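Long-range contacts in predicted protease of the collagenase family (Methanopyrus kandleri, PDB 5D88), which probably acts as a peptidase of the U32 family, built on a TIM barrel and carrying a bound zinc ion: residues 80-85 with 116-121; 134-139 with 159-164; 165-170 with 192-197. All blocks are in the same frame, centred on the assembly; numbering follows the deposited sequence.

Overall arrangement
Contacts 1 and 2 are two strand pairings of the same eight-stranded parallel barrel, their centres about 8 Å apart. They meet where strand 117-120 lies beside strand 136-139: V118 N and V120 N make probable hydrogen bonds to T136 O and V138 O. Contact 3 lies farther out, its centre about 18 Å from that of contact 2, and takes up the chain directly where 159-164 ends; V164 packs on N169 there. Contacts 1 and 3 do not touch. The zinc ion, bound by C88 and H209, is about 12 Å from the side chain of A121 in contact 1 and about 13 Å from that of F195 in contact 3, whereas contact 2 is remote from the metal.

Contact 1 (80-85 with 116-121); sequences VQALMD and DGVVVA
V80 and D116 open the pairing with a two-way exchange: V80 N donates to D116 OD2 at 2.9 Å, while V80 O accepts from D116 N at 2.8 Å and, weakly, from G117 N. The carboxylate reaches V80 N with the anti lone pair of OD2, because CG sits beside the backbone N of D116 (chi1 -59°). From there the regular parallel ladder takes over. A82 N donates to G117 O, A82 O receives V119 N at 2.8 Å in a nearly straight bond (173°), and M84 N closes the series on V119 O. Beyond it the direct ladder ends, and a water bridges M84 O and A121 N, donating to the first and accepting from the second.

On the face bearing Q81, L83 and V119, CD1 of L83 meets CG1 of V119 at 3.6 Å. The extended chain of Q81 crosses V119 almost perpendicularly, with OE1 lying 3.7 Å from V119 CG2; that oxygen is satisfied by R187 of strand 185-190. The other face carries A82 and V118, whose CG1 also approaches CB of M84 at 4.3 Å; L109 of helix 98-113 covers both A82 and V118. The D85 carboxylate turns away from the second strand and is held at both oxygens, OD1 by the backbone N of A54 and OD2 by the hydroxyls of S140 and T55, while D85 O accepts from T142.

Strand 79-83, helix 98-113 and strand 117-120 form a beta-alpha-beta crossover, the repeating unit of a TIM barrel, here joining its third and fourth strands.

Contact 2 (134-139 with 159-164); sequences DLTVVV and ADVITV
Strands 136-139 and 161-163 run parallel, their axes 4.6 Å apart at closest approach and inclined by 22°, with V138 paired to V161 and V139 to I162. With helix 148-157 between them in the chain they form a beta-alpha-beta unit, joining the fifth and sixth strands of the TIM barrel. D160 acts at the start of this ladder: its OD2 takes V137 N at 2.9 Å, on the side turned from OD1 and a little off the plane of the carboxylate. V137 O accepts in return from both D160 N and V161 N. The carboxylate comes to V137 N because CG of D160 is turned back beside its own backbone N, and its chain runs crosswise to that of V137.

V138 and V161 run alongside each other in the same direction, with V138 CG2 at 4.0 Å from V161 CB; R187 of the next strand touches both. On the other face V139 CG2 packs on A159 CB at 3.5 Å and more loosely on I162 CG1, and F154 of helix 148-157 reaches both V139 and I162. Past the V139-I162 pair, T163 grips V139 O twice. T163 N reaches V139 O at 2.9 Å, in the carbonyl plane; T163 OG1 donates to the same V139 O at 2.8 Å, tilted 27° from it. Placing OG1 beside the backbone N of T163 (chi1 -47°) lets both donors meet the one oxygen, and V138 CG1 rests 3.8 Å from T163 OG1.

The ladder is therefore supplemented by two side chains, a carboxylate accepting a main-chain N-H at its start and a hydroxyl donating to a main-chain carbonyl toward the other end, with aliphatic side chains, mostly valine, between them. Two of the carbonyls, those of V137 and V139, each serve two donors, which should fix the strands relative to each other.

Contact 3 (165-170 with 192-197); sequences DPALNS and AITFRD. With ACT (acetate ion), chain C.
A167 CB sits over one face of the R196 guanidinium, nearer its margin than its centre. The D165 carboxylate is used along its edge: the syn lone pair of OD1 takes F195 N at 2.8 Å (171°), and that of OD2 takes T194 OG1 at 2.7 Å. OD2 is also met from above its plane by A167 N, closing an Asx turn at the start of the 3-10 segment 166-168. CG lies anti to the backbone N of D165 (chi1 -179°), which carries both oxygens across to the facing loop. There T194 OG1 donates to D165 and accepts from R196 N, an ST turn within the type I beta turn 194-197. The two segments follow the sixth and seventh strands of the TIM barrel, the second starting in a short, weakly bonded strand about 192-193. Replacing D165 by an alanine removes the acceptor of F195 N, T194 OG1 and A167 N, and would probably let the two turns shift apart. P166 CG packs on A192 CB at 3.7 Å. Beyond it, I193 N donates to an acetate, presumably from the crystallisation solution, which H141, R204 and the backbone N of L56 also bind. The F195 ring meets F195 of the second subunit.

Contact 1 (80-85 with 116-121)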
loop_
_atom_site.group_PDB
_atom_site.type_symbol
_atom_site.label_atom_id
_atom_site.label_comp_id
_atom_site.label_asym_id
_atom_site.label_seq_id
_atom_site.Cartn_x
_atom_site.Cartn_y
_atom_site.Cartn_z
ATOM N N VAL A 80 14.118 -13.774 -19.701
ATOM C CA VAL A 80 12.711 -13.423 -19.528
ATOM C C VAL A 80 12.352 -13.432 -18.053
ATOM O O VAL A 80 12.528 -14.448 -17.368
ATOM C CB VAL A 80 11.783 -14.383 -20.295
ATOM C CG1 VAL A 80 10.325 -14.049 -20.026
ATOM C CG2 VAL A 80 12.100 -14.335 -21.792
ATOM N N GLN A 81 11.781 -12.334 -17.580
ATOM C CA GLN A 81 11.195 -12.303 -16.253
ATOM C C GLN A 81 9.715 -11.974 -16.348
ATOM O O GLN A 81 9.294 -11.136 -17.151
ATOM C CB GLN A 81 11.911 -11.302 -15.351
ATOM C CG GLN A 81 13.342 -11.716 -15.052
ATOM C CD GLN A 81 14.134 -10.696 -14.254
ATOM O OE1 GLN A 81 13.748 -9.535 -14.123
ATOM N NE2 GLN A 81 15.272 -11.132 -13.731
ATOM N N ALA A 82 8.931 -12.692 -15.558
ATOM C CA ALA A 82 7.511 -12.425 -15.408
ATOM C C ALA A 82 7.318 -11.306 -14.400
ATOM O O ALA A 82 7.880 -11.351 -13.302
ATOM C CB ALA A 82 6.789 -13.685 -14.922
ATOM N N LEU A 83 6.500 -10.325 -14.758
ATOM C CA LEU A 83 6.092 -9.261 -13.846
ATOM C C LEU A 83 4.760 -9.654 -13.225
ATOM O O LEU A 83 3.729 -9.705 -13.909
ATOM C CB LEU A 83 5.996 -7.924 -14.579
ATOM C CG LEU A 83 5.598 -6.691 -13.766
ATOM C CD1 LEU A 83 6.669 -6.361 -12.709
ATOM C CD2 LEU A 83 5.403 -5.522 -14.689
ATOM N N MET A 84 4.795 -9.931 -11.926
ATOM C CA MET A 84 3.637 -10.379 -11.143
ATOM C C MET A 84 3.700 -9.630 -9.815
ATOM O O MET A 84 3.790 -10.211 -8.740
ATOM C CB MET A 84 3.651 -11.894 -10.931
ATOM C CG MET A 84 2.333 -12.420 -10.405
ATOM S SD MET A 84 2.337 -14.208 -10.285
ATOM C CE MET A 84 3.577 -14.380 -9.054
ATOM N N ASP A 85 3.675 -8.296 -9.890
ATOM C CA ASP A 85 4.039 -7.469 -8.748
ATOM C C ASP A 85 2.839 -6.835 -8.067
ATOM O O ASP A 85 2.957 -5.752 -7.501
ATOM C CB ASP A 85 5.061 -6.405 -9.137
ATOM C CG ASP A 85 4.530 -5.361 -10.098
ATOM O OD1 ASP A 85 3.471 -5.531 -10.697
ATOM O OD2 ASP A 85 5.216 -4.340 -10.253
ATOM N N ASP A 116 12.968 -17.058 -16.457
ATOM C CA ASP A 116 14.214 -17.058 -15.705
ATOM C C ASP A 116 14.077 -16.429 -14.327
ATOM O O ASP A 116 14.885 -16.729 -13.434
ATOM C CB ASP A 116 15.283 -16.310 -16.496
ATOM C CG ASP A 116 15.534 -16.939 -17.859
ATOM O OD1 ASP A 116 16.050 -18.074 -17.885
ATOM O OD2 ASP A 116 15.209 -16.310 -18.897
ATOM N N GLY A 117 13.099 -15.551 -14.147
ATOM C CA GLY A 117 12.897 -14.882 -12.882
ATOM C C GLY A 117 11.505 -14.298 -12.816
ATOM O O GLY A 117 10.746 -14.304 -13.795
ATOM N N VAL A 118 11.184 -13.773 -11.637
ATOM C CA VAL A 118 9.865 -13.217 -11.354
ATOM C C VAL A 118 10.050 -11.932 -10.569
ATOM O O VAL A 118 10.830 -11.890 -9.606
ATOM C CB VAL A 118 8.949 -14.189 -10.574
ATOM C CG1 VAL A 118 7.522 -13.683 -10.624
ATOM C CG2 VAL A 118 9.016 -15.596 -11.129
ATOM N N VAL A 119 9.342 -10.886 -10.993
ATOM C CA VAL A 119 9.361 -9.578 -10.358
ATOM C C VAL A 119 8.084 -9.456 -9.545
ATOM O O VAL A 119 6.985 -9.421 -10.104
ATOM C CB VAL A 119 9.473 -8.447 -11.394
ATOM C CG1 VAL A 119 9.573 -7.095 -10.697
ATOM C CG2 VAL A 119 10.675 -8.668 -12.345
ATOM N N VAL A 120 8.224 -9.400 -8.219
ATOM C CA VAL A 120 7.092 -9.442 -7.305
ATOM C C VAL A 120 7.243 -8.333 -6.273
ATOM O O VAL A 120 8.331 -7.820 -6.037
ATOM C CB VAL A 120 6.985 -10.809 -6.597
ATOM C CG1 VAL A 120 6.829 -11.915 -7.626
ATOM C CG2 VAL A 120 8.198 -11.079 -5.703
ATOM N N ALA A 121 6.140 -8.008 -5.622
ATOM C CA ALA A 121 6.138 -7.100 -4.485
ATOM C C ALA A 121 5.803 -7.767 -3.162
ATOM O O ALA A 121 6.335 -7.374 -2.128
ATOM C CB ALA A 121 5.146 -5.975 -4.725
HETATM O O HOH W 1 3.579 -9.348 -5.890
#

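Contact 2 (134-139 with 159-164)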
loop_
_atom_site.group_PDB
_atom_site.type_symbol
_atom_site.label_atom_id
_atom_site.label_comp_id
_atom_site.label_asym_id
_atom_site.label_seq_id
_atom_site.Cartn_x
_atom_site.Cartn_y
_atom_site.Cartn_z
ATOM N N ASP A 134 13.713 -22.166 -8.158
ATOM C CA ASP A 134 15.081 -21.835 -8.549
ATOM C C ASP A 134 15.060 -20.767 -9.632
ATOM O O ASP A 134 15.691 -20.884 -10.678
ATOM C CB ASP A 134 15.816 -23.075 -9.036
ATOM C CG ASP A 134 17.280 -22.832 -9.265
ATOM O OD1 ASP A 134 17.847 -21.920 -8.635
ATOM O OD2 ASP A 134 17.872 -23.568 -10.081
ATOM N N LEU A 135 14.273 -19.739 -9.398
ATOM C CA LEU A 135 14.122 -18.580 -10.266
ATOM C C LEU A 135 14.794 -17.378 -9.613
ATOM O O LEU A 135 14.936 -17.324 -8.384
ATOM C CB LEU A 135 12.632 -18.279 -10.492
ATOM C CG LEU A 135 11.787 -19.392 -11.087
ATOM C CD1 LEU A 135 10.301 -19.083 -11.051
ATOM C CD2 LEU A 135 12.230 -19.625 -12.492
ATOM N N THR A 136 15.186 -16.399 -10.433
ATOM C CA THR A 136 15.642 -15.119 -9.900
ATOM C C THR A 136 14.467 -14.408 -9.244
ATOM O O THR A 136 13.434 -14.198 -9.883
ATOM C CB THR A 136 16.218 -14.224 -11.006
ATOM O OG1 THR A 136 17.212 -14.923 -11.740
ATOM C CG2 THR A 136 16.853 -12.977 -10.410
ATOM N N VAL A 137 14.622 -14.019 -7.985
ATOM C CA VAL A 137 13.564 -13.345 -7.237
ATOM C C VAL A 137 13.885 -11.856 -7.198
ATOM O O VAL A 137 14.843 -11.433 -6.538
ATOM C CB VAL A 137 13.415 -13.915 -5.823
ATOM C CG1 VAL A 137 12.276 -13.234 -5.088
ATOM C CG2 VAL A 137 13.190 -15.409 -5.871
ATOM N N VAL A 138 13.091 -11.066 -7.922
ATOM C CA VAL A 138 13.290 -9.622 -8.067
ATOM C C VAL A 138 12.171 -8.915 -7.312
ATOM O O VAL A 138 10.987 -9.154 -7.576
ATOM C CB VAL A 138 13.275 -9.192 -9.540
ATOM C CG1 VAL A 138 13.536 -7.689 -9.672
ATOM C CG2 VAL A 138 14.265 -9.979 -10.349
ATOM N N VAL A 139 12.536 -8.034 -6.387
ATOM C CA VAL A 139 11.546 -7.199 -5.717
ATOM C C VAL A 139 11.245 -5.993 -6.600
ATOM O O VAL A 139 12.139 -5.201 -6.935
ATOM C CB VAL A 139 12.024 -6.756 -4.336
ATOM C CG1 VAL A 139 10.978 -5.848 -3.692
ATOM C CG2 VAL A 139 12.297 -7.977 -3.453
ATOM N N ALA A 159 15.070 -12.286 -1.470
ATOM C CA ALA A 159 15.264 -11.559 -2.713
ATOM C C ALA A 159 16.677 -11.756 -3.239
ATOM O O ALA A 159 17.644 -11.773 -2.473
ATOM C CB ALA A 159 14.987 -10.066 -2.519
ATOM N N ASP A 160 16.788 -11.905 -4.563
ATOM C CA ASP A 160 18.072 -11.895 -5.269
ATOM C C ASP A 160 18.437 -10.514 -5.794
ATOM O O ASP A 160 19.627 -10.177 -5.899
ATOM C CB ASP A 160 18.022 -12.859 -6.456
ATOM C CG ASP A 160 17.818 -14.311 -6.028
ATOM O OD1 ASP A 160 18.562 -14.770 -5.134
ATOM O OD2 ASP A 160 16.933 -14.990 -6.597
ATOM N N VAL A 161 17.421 -9.732 -6.138
ATOM C CA VAL A 161 17.543 -8.405 -6.737
ATOM C C VAL A 161 16.479 -7.538 -6.092
ATOM O O VAL A 161 15.338 -7.983 -5.928
ATOM C CB VAL A 161 17.309 -8.448 -8.263
ATOM C CG1 VAL A 161 17.425 -7.076 -8.885
ATOM C CG2 VAL A 161 18.227 -9.430 -8.921
ATOM N N ILE A 162 16.832 -6.306 -5.738
ATOM C CA ILE A 162 15.871 -5.353 -5.203
ATOM C C ILE A 162 15.843 -4.137 -6.110
ATOM O O ILE A 162 16.884 -3.530 -6.375
ATOM C CB ILE A 162 16.193 -4.960 -3.758
ATOM C CG1 ILE A 162 16.006 -6.183 -2.848
ATOM C CG2 ILE A 162 15.261 -3.844 -3.307
ATOM C CD1 ILE A 162 16.386 -5.965 -1.401
ATOM N N THR A 163 14.658 -3.804 -6.599
ATOM C CA THR A 163 14.431 -2.570 -7.339
ATOM C C THR A 163 14.109 -1.485 -6.317
ATOM O O THR A 163 13.166 -1.634 -5.530
ATOM C CB THR A 163 13.275 -2.720 -8.334
ATOM O OG1 THR A 163 13.405 -3.929 -9.079
ATOM C CG2 THR A 163 13.273 -1.582 -9.307
ATOM N N VAL A 164 14.918 -0.432 -6.278
ATOM C CA VAL A 164 14.650 0.631 -5.317
ATOM C C VAL A 164 13.429 1.433 -5.758
ATOM O O VAL A 164 13.060 1.487 -6.940
ATOM C CB VAL A 164 15.864 1.556 -5.139
ATOM C CG1 VAL A 164 17.083 0.781 -4.660
ATOM C CG2 VAL A 164 16.151 2.327 -6.440
HETATM O O HOH W 2 17.255 -17.456 -7.107
#

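Contact 3 (165-170 with 192-197)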
loop_
_atom_site.group_PDB
_atom_site.type_symbol
_atom_site.label_atom_id
_atom_site.label_comp_id
_atom_site.label_asym_id
_atom_site.label_seq_id
_atom_site.Cartn_x
_atom_site.Cartn_y
_atom_site.Cartn_z
ATOM N N ASP A 165 12.800 2.087 -4.789
ATOM C CA ASP A 165 11.790 3.058 -5.150
ATOM C C ASP A 165 12.415 4.105 -6.074
ATOM O O ASP A 165 13.543 4.561 -5.829
ATOM C CB ASP A 165 11.188 3.739 -3.923
ATOM C CG ASP A 165 10.115 4.747 -4.311
ATOM O OD1 ASP A 165 8.959 4.335 -4.523
ATOM O OD2 ASP A 165 10.430 5.937 -4.455
ATOM N N PRO A 166 11.723 4.499 -7.143
ATOM C CA PRO A 166 12.334 5.409 -8.128
ATOM C C PRO A 166 12.796 6.745 -7.560
ATOM O O PRO A 166 13.631 7.424 -8.190
ATOM C CB PRO A 166 11.212 5.596 -9.161
ATOM C CG PRO A 166 10.438 4.394 -9.077
ATOM C CD PRO A 166 10.460 3.935 -7.643
ATOM N N ALA A 167 12.297 7.155 -6.392
ATOM C CA ALA A 167 12.791 8.388 -5.792
ATOM C C ALA A 167 14.282 8.322 -5.500
ATOM O O ALA A 167 14.920 9.373 -5.386
ATOM C CB ALA A 167 12.022 8.719 -4.509
ATOM N N LEU A 168 14.859 7.126 -5.417
ATOM C CA LEU A 168 16.281 6.959 -5.124
ATOM C C LEU A 168 17.155 6.866 -6.368
ATOM O O LEU A 168 18.369 6.667 -6.241
ATOM C CB LEU A 168 16.488 5.704 -4.281
ATOM C CG LEU A 168 16.246 5.864 -2.782
ATOM C CD1 LEU A 168 14.813 6.241 -2.503
ATOM C CD2 LEU A 168 16.595 4.582 -2.055
ATOM N N ASN A 169 16.576 7.025 -7.558
ATOM C CA ASN A 169 17.280 6.701 -8.790
ATOM C C ASN A 169 18.502 7.572 -9.024
ATOM O O ASN A 169 19.385 7.169 -9.787
ATOM C CB ASN A 169 16.342 6.846 -9.978
ATOM C CG ASN A 169 15.452 5.658 -10.159
ATOM O OD1 ASN A 169 15.503 4.707 -9.374
ATOM N ND2 ASN A 169 14.625 5.687 -11.208
ATOM N N SER A 170 18.571 8.759 -8.419
ATOM C CA SER A 170 19.743 9.618 -8.562
ATOM C C SER A 170 20.380 9.935 -7.218
ATOM O O SER A 170 21.158 10.889 -7.119
ATOM C CB SER A 170 19.392 10.931 -9.276
ATOM O OG SER A 170 19.037 10.729 -10.627
ATOM N N ALA A 192 9.190 4.986 -14.054
ATOM C CA ALA A 192 8.327 4.421 -13.035
ATOM C C ALA A 192 7.890 5.504 -12.065
ATOM O O ALA A 192 8.546 6.535 -11.909
ATOM C CB ALA A 192 9.049 3.308 -12.284
ATOM N N ILE A 193 6.792 5.239 -11.388
ATOM C CA ILE A 193 6.214 6.164 -10.419
ATOM C C ILE A 193 6.815 5.886 -9.050
ATOM O O ILE A 193 7.013 4.733 -8.671
ATOM C CB ILE A 193 4.685 6.021 -10.404
ATOM C CG1 ILE A 193 4.112 6.390 -11.771
ATOM C CG2 ILE A 193 4.048 6.911 -9.341
ATOM C CD1 ILE A 193 2.805 5.750 -11.993
ATOM N N THR A 194 7.157 6.952 -8.327
ATOM C CA THR A 194 7.641 6.831 -6.960
ATOM C C THR A 194 6.485 6.748 -5.975
ATOM O O THR A 194 5.426 7.350 -6.167
ATOM C CB THR A 194 8.543 8.007 -6.573
ATOM O OG1 THR A 194 8.797 7.955 -5.169
ATOM C CG2 THR A 194 7.922 9.338 -6.888
ATOM N N PHE A 195 6.699 5.974 -4.909
ATOM C CA PHE A 195 5.736 5.902 -3.831
ATOM C C PHE A 195 5.536 7.245 -3.142
ATOM O O PHE A 195 4.558 7.401 -2.400
ATOM C CB PHE A 195 6.196 4.830 -2.828
ATOM C CG PHE A 195 5.105 4.285 -2.006
ATOM C CD1 PHE A 195 4.340 3.227 -2.473
ATOM C CD2 PHE A 195 4.840 4.812 -0.755
ATOM C CE1 PHE A 195 3.334 2.687 -1.711
ATOM C CE2 PHE A 195 3.805 4.296 0.016
ATOM C CZ PHE A 195 3.050 3.225 -0.471
ATOM N N ARG A 196 6.420 8.231 -3.392
ATOM C CA ARG A 196 6.187 9.591 -2.932
ATOM C C ARG A 196 4.973 10.229 -3.593
ATOM O O ARG A 196 4.471 11.237 -3.082
ATOM C CB ARG A 196 7.430 10.440 -3.191
ATOM C CG ARG A 196 8.568 10.061 -2.264
ATOM C CD ARG A 196 9.765 10.913 -2.428
ATOM N NE ARG A 196 10.823 10.398 -1.558
ATOM C CZ ARG A 196 12.061 10.886 -1.486
ATOM N NH1 ARG A 196 12.436 11.915 -2.241
ATOM N NH2 ARG A 196 12.936 10.324 -0.655
ATOM N N ASP A 197 4.516 9.678 -4.716
ATOM C CA ASP A 197 3.289 10.125 -5.353
ATOM C C ASP A 197 2.135 9.983 -4.365
ATOM O O ASP A 197 1.972 8.925 -3.746
ATOM C CB ASP A 197 3.044 9.285 -6.624
ATOM C CG ASP A 197 1.757 9.617 -7.349
ATOM O OD1 ASP A 197 0.676 9.238 -6.874
ATOM O OD2 ASP A 197 1.834 10.216 -8.444
HETATM C C ACT C . 4.437 2.440 -12.268
HETATM O O ACT C . 5.417 2.767 -11.556
HETATM O OXT ACT C . 3.521 1.807 -11.694
HETATM C CH3 ACT C . 4.353 2.820 -13.721
#